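Side-chain contacts in CalS13 (Micromonospora echinospora, PDB 4ZAS), which is a sugar aminotransferase that probably uses pyridoxal phosphate to place an amino group on a nucleotide-linked keto sugar: residues L88-A93 with A157-H162; A149-A154 with A182-R187. All blocks are in the same frame, centred on the assembly; numbering follows the deposited sequence.

Contact 1: residues L88-A93 with A157-H162; sequences LALSLA and AIVVVH
Leu90 and Ala93, one turn apart on helix 82-94, rest on Ala157 and Val159, whose side chains rise from the same face of strand 155-161. From CB, the Leu90 side chain sets out along the flank of the helix, and neither CB nor CG comes within contact distance of the strand. CG lies beside the backbone N, anti to the carbonyl carbon (chi1 -72°), and with chi2 at 169° CD1 continues the extended chain while CD2 branches off toward the sheet. CD2 alone does the touching. It meets Ala157 CB at 4.0 Å and Val159 CG2 at 4.1 Å, bridging two alternate strand residues. The leucine and valine side chains cross at about a right angle, and the valine offers the methyl that sits beside its own backbone N. Next to this, two methyls meet tip to tip: Ala93 CB lies 3.9 Å from Ala157 CB. With only methyls between them, the backbones come close here, Ala93 CA to Ala157 CA 6.1 Å. Ile158 points away, to Val177 of helix 170-180 on the opposite face. The helix runs nearly antiparallel to the strand, at 152° with the short axes 9.4 Å apart. Such apolar helix-on-sheet layers, with helices on both faces of a seven-stranded mixed sheet, are characteristic of the large domain of fold-type I pyridoxal phosphate enzymes.

Contact 2: residues A149-A154 with A182-R187; sequences AKISPA and AGYDRR
Tyr184 lays its ring against residues Ile151 to Pro153, where Ser152 to Ala154 form an ST turn between helix 144-150 and strand 155-161. The tyrosine itself sits in the loop between helix 170-180 and strand 189-193. Strand 155-161, helix 170-180 and strand 189-193 form a beta-alpha-beta crossover, and the contact joins the connections that enter its two parallel strands. The ring contact is a CH-pi interaction: Pro153 CA stands over one face, 4.2 Å from the ring centroid and 25° off the ring normal. The apolar contacts gather at the far end of the ring. Pro153 CD reaches Tyr184 CZ at 3.7 Å, and Ile151 CG2 approaches Tyr184 CE2 obliquely at 4.0 Å. That methyl is the isoleucine branch anti to its own nitrogen, while CG1, beside the nitrogen (chi1 -76°), carries the rest of the chain elsewhere; the residue also packs on Ala180 and Leu110. The Ser152-Pro153 peptide bond runs across the phenol end on the same side as Pro153 CA. It packs there without pairing: Ser152 C is 3.2 Å from Tyr184 OH, and Pro153 N, 3.3 Å from Tyr184 OH, has no hydrogen to give. Substituting an alanine for Tyr184 would probably leave Pro153 CA without its aromatic cover and Ile151 CG2 without its ring neighbour, opening a gap between the two loops. Beyond the ring, Pro153 O is hydrogen-bonded to Arg156 NH1, and the turn is closed within its own segment: Ala154 N donates to Ser152 OG at 3.2 Å, nearly straight, with an N-H...O angle of 173°.

Both contacts involve the surroundings of strand 155-161, their centres 15 Å apart: contact 1 is buried between it and helix 82-94, contact 2 lies at the surface, in the connections leading into strands 155-161 and 189-193. The chain passes from 149-154 almost directly into 157-162, and the two contacts touch where Ile151 CD1 packs on Ile158 CD1 at 3.6 Å, on the face of strand 155-161 turned from helix 82-94. Neither reaches the sugar nucleotide. The side chain of Val159 is about 13 Å from bound dTDP-4-keto-6-deoxyglucose, and contact 2 also lies away from the annotated sites; its centre is about 25 Å from the centre of the chain, that of contact 1 about 11 Å.

Contact 1: residues L88-A93 with A157-H162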
# COMPACT_ATOMS: atom_id res chain seq x y z
N LEU A 88 2.00 6.75 -6.83
CA LEU A 88 3.12 6.46 -7.71
C LEU A 88 3.16 7.37 -8.96
O LEU A 88 4.21 7.90 -9.34
CB LEU A 88 3.05 4.99 -8.13
CG LEU A 88 4.20 4.40 -8.95
CD1 LEU A 88 5.47 4.44 -8.16
CD2 LEU A 88 3.89 2.97 -9.45
N ALA A 89 2.01 7.56 -9.62
CA ALA A 89 1.99 8.37 -10.82
C ALA A 89 2.36 9.82 -10.53
O ALA A 89 3.17 10.42 -11.22
CB ALA A 89 0.63 8.28 -11.48
N LEU A 90 1.78 10.37 -9.47
CA LEU A 90 2.03 11.76 -9.13
C LEU A 90 3.48 12.03 -8.71
O LEU A 90 3.98 13.16 -8.83
CB LEU A 90 1.06 12.18 -8.03
CG LEU A 90 -0.34 12.32 -8.62
CD1 LEU A 90 -1.36 12.48 -7.53
CD2 LEU A 90 -0.39 13.50 -9.58
N SER A 91 4.18 10.98 -8.26
CA SER A 91 5.57 11.11 -7.87
C SER A 91 6.44 11.53 -9.07
O SER A 91 7.50 12.13 -8.89
CB SER A 91 6.08 9.81 -7.27
OG SER A 91 6.46 8.90 -8.29
N LEU A 92 5.97 11.25 -10.29
CA LEU A 92 6.62 11.69 -11.52
C LEU A 92 6.65 13.20 -11.59
O LEU A 92 7.60 13.81 -12.12
CB LEU A 92 5.90 11.15 -12.73
CG LEU A 92 5.91 9.64 -12.90
CD1 LEU A 92 4.97 9.26 -14.03
CD2 LEU A 92 7.31 9.17 -13.17
N ALA A 93 5.57 13.81 -11.10
CA ALA A 93 5.43 15.25 -11.10
C ALA A 93 6.32 15.87 -10.03
O ALA A 93 7.06 16.82 -10.28
CB ALA A 93 3.99 15.63 -10.89
N ALA A 157 1.04 18.92 -12.34
CA ALA A 157 0.20 17.85 -12.87
C ALA A 157 -1.28 18.23 -12.86
O ALA A 157 -1.72 19.12 -12.10
CB ALA A 157 0.43 16.55 -12.07
N ILE A 158 -2.05 17.57 -13.72
CA ILE A 158 -3.49 17.71 -13.81
C ILE A 158 -4.13 16.35 -13.64
O ILE A 158 -3.75 15.39 -14.32
CB ILE A 158 -3.90 18.34 -15.16
CG1 ILE A 158 -3.35 19.75 -15.30
CG2 ILE A 158 -5.41 18.35 -15.32
CD1 ILE A 158 -3.28 20.24 -16.75
N VAL A 159 -5.08 16.25 -12.71
CA VAL A 159 -5.80 14.98 -12.52
C VAL A 159 -7.28 15.09 -12.90
O VAL A 159 -8.02 15.86 -12.28
CB VAL A 159 -5.69 14.48 -11.05
CG1 VAL A 159 -6.47 13.18 -10.89
CG2 VAL A 159 -4.25 14.26 -10.64
N VAL A 160 -7.71 14.32 -13.89
CA VAL A 160 -9.13 14.22 -14.22
C VAL A 160 -9.69 12.85 -13.81
O VAL A 160 -9.02 11.82 -13.92
CB VAL A 160 -9.40 14.43 -15.73
CG1 VAL A 160 -8.91 15.81 -16.19
CG2 VAL A 160 -8.74 13.32 -16.52
N VAL A 161 -10.93 12.85 -13.33
CA VAL A 161 -11.62 11.62 -12.98
C VAL A 161 -12.74 11.32 -13.96
O VAL A 161 -13.58 12.19 -14.23
CB VAL A 161 -12.18 11.69 -11.57
CG1 VAL A 161 -13.01 10.43 -11.29
CG2 VAL A 161 -11.06 11.89 -10.54
N HIS A 162 -12.74 10.11 -14.50
CA HIS A 162 -13.88 9.64 -15.29
C HIS A 162 -14.96 9.15 -14.34
O HIS A 162 -15.14 7.95 -14.17
CB HIS A 162 -13.47 8.50 -16.21
CG HIS A 162 -12.31 8.81 -17.11
ND1 HIS A 162 -12.41 9.66 -18.19
CD2 HIS A 162 -11.03 8.37 -17.09
CE1 HIS A 162 -11.24 9.73 -18.80
NE2 HIS A 162 -10.39 8.96 -18.16

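Contact 2: residues A149-A154 with A182-R187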
# COMPACT_ATOMS: atom_id res chain seq x y z
N ALA A 149 -8.30 28.14 -17.41
CA ALA A 149 -8.03 29.41 -16.73
C ALA A 149 -7.03 29.24 -15.57
O ALA A 149 -6.33 30.18 -15.20
CB ALA A 149 -9.35 30.05 -16.26
N LYS A 150 -7.00 28.07 -14.95
CA LYS A 150 -6.23 27.88 -13.73
C LYS A 150 -4.85 27.27 -13.98
O LYS A 150 -4.03 27.19 -13.06
CB LYS A 150 -7.03 27.02 -12.75
CG LYS A 150 -8.26 27.74 -12.21
CD LYS A 150 -9.07 26.89 -11.27
CE LYS A 150 -10.17 27.73 -10.63
NZ LYS A 150 -11.12 26.86 -9.93
N ILE A 151 -4.57 26.86 -15.21
CA ILE A 151 -3.26 26.30 -15.52
C ILE A 151 -2.24 27.41 -15.41
O ILE A 151 -2.47 28.54 -15.84
CB ILE A 151 -3.22 25.63 -16.88
CG1 ILE A 151 -3.92 24.27 -16.80
CG2 ILE A 151 -1.78 25.38 -17.30
CD1 ILE A 151 -3.90 23.52 -18.09
N SER A 152 -1.15 27.08 -14.75
CA SER A 152 -0.15 28.04 -14.33
C SER A 152 1.23 27.41 -14.51
O SER A 152 1.34 26.19 -14.68
CB SER A 152 -0.42 28.43 -12.87
OG SER A 152 0.68 29.06 -12.26
N PRO A 153 2.30 28.23 -14.53
CA PRO A 153 3.66 27.67 -14.47
C PRO A 153 3.88 26.77 -13.25
O PRO A 153 4.81 25.97 -13.25
CB PRO A 153 4.54 28.92 -14.39
CG PRO A 153 3.76 29.98 -15.05
CD PRO A 153 2.30 29.68 -14.76
N ALA A 154 3.02 26.92 -12.24
CA ALA A 154 3.10 26.15 -11.00
C ALA A 154 2.43 24.79 -11.09
O ALA A 154 2.58 23.96 -10.19
CB ALA A 154 2.49 26.95 -9.86
N ALA A 182 1.79 26.56 -23.69
CA ALA A 182 2.56 26.73 -24.92
C ALA A 182 4.03 27.07 -24.68
O ALA A 182 4.91 26.38 -25.20
CB ALA A 182 1.93 27.79 -25.78
N GLY A 183 4.32 28.10 -23.89
CA GLY A 183 5.71 28.48 -23.67
C GLY A 183 6.46 27.76 -22.56
O GLY A 183 7.68 27.84 -22.46
N TYR A 184 5.72 27.00 -21.76
CA TYR A 184 6.15 26.54 -20.44
C TYR A 184 7.46 25.74 -20.29
O TYR A 184 7.91 25.52 -19.17
CB TYR A 184 5.03 25.71 -19.83
CG TYR A 184 3.90 26.51 -19.22
CD1 TYR A 184 3.80 27.88 -19.43
CD2 TYR A 184 2.96 25.89 -18.41
CE1 TYR A 184 2.78 28.61 -18.85
CE2 TYR A 184 1.94 26.61 -17.83
CZ TYR A 184 1.85 27.96 -18.05
OH TYR A 184 0.83 28.65 -17.46
N ASP A 185 8.04 25.28 -21.39
CA ASP A 185 9.32 24.55 -21.38
C ASP A 185 9.23 23.17 -20.68
O ASP A 185 10.11 22.33 -20.85
CB ASP A 185 10.46 25.43 -20.81
CG ASP A 185 10.71 25.25 -19.31
OD1 ASP A 185 11.19 24.17 -18.90
OD2 ASP A 185 10.49 26.22 -18.56
N ARG A 186 8.18 22.93 -19.90
CA ARG A 186 7.77 21.54 -19.66
C ARG A 186 6.27 21.45 -19.42
O ARG A 186 5.69 22.18 -18.60
CB ARG A 186 8.55 20.89 -18.52
CG ARG A 186 8.27 21.37 -17.12
CD ARG A 186 9.11 20.56 -16.13
NE ARG A 186 8.90 19.12 -16.29
CZ ARG A 186 9.86 18.20 -16.15
NH1 ARG A 186 11.11 18.57 -15.87
NH2 ARG A 186 9.58 16.91 -16.31
N ARG A 187 5.64 20.56 -20.18
CA ARG A 187 4.22 20.28 -20.07
C ARG A 187 3.90 19.59 -18.74
O ARG A 187 4.58 18.65 -18.36
CB ARG A 187 3.79 19.40 -21.25
CG ARG A 187 2.29 19.32 -21.51
CD ARG A 187 2.07 18.51 -22.77
NE ARG A 187 0.67 18.34 -23.14
CZ ARG A 187 -0.14 17.43 -22.62
NH1 ARG A 187 -1.40 17.35 -23.03
NH2 ARG A 187 0.30 16.59 -21.68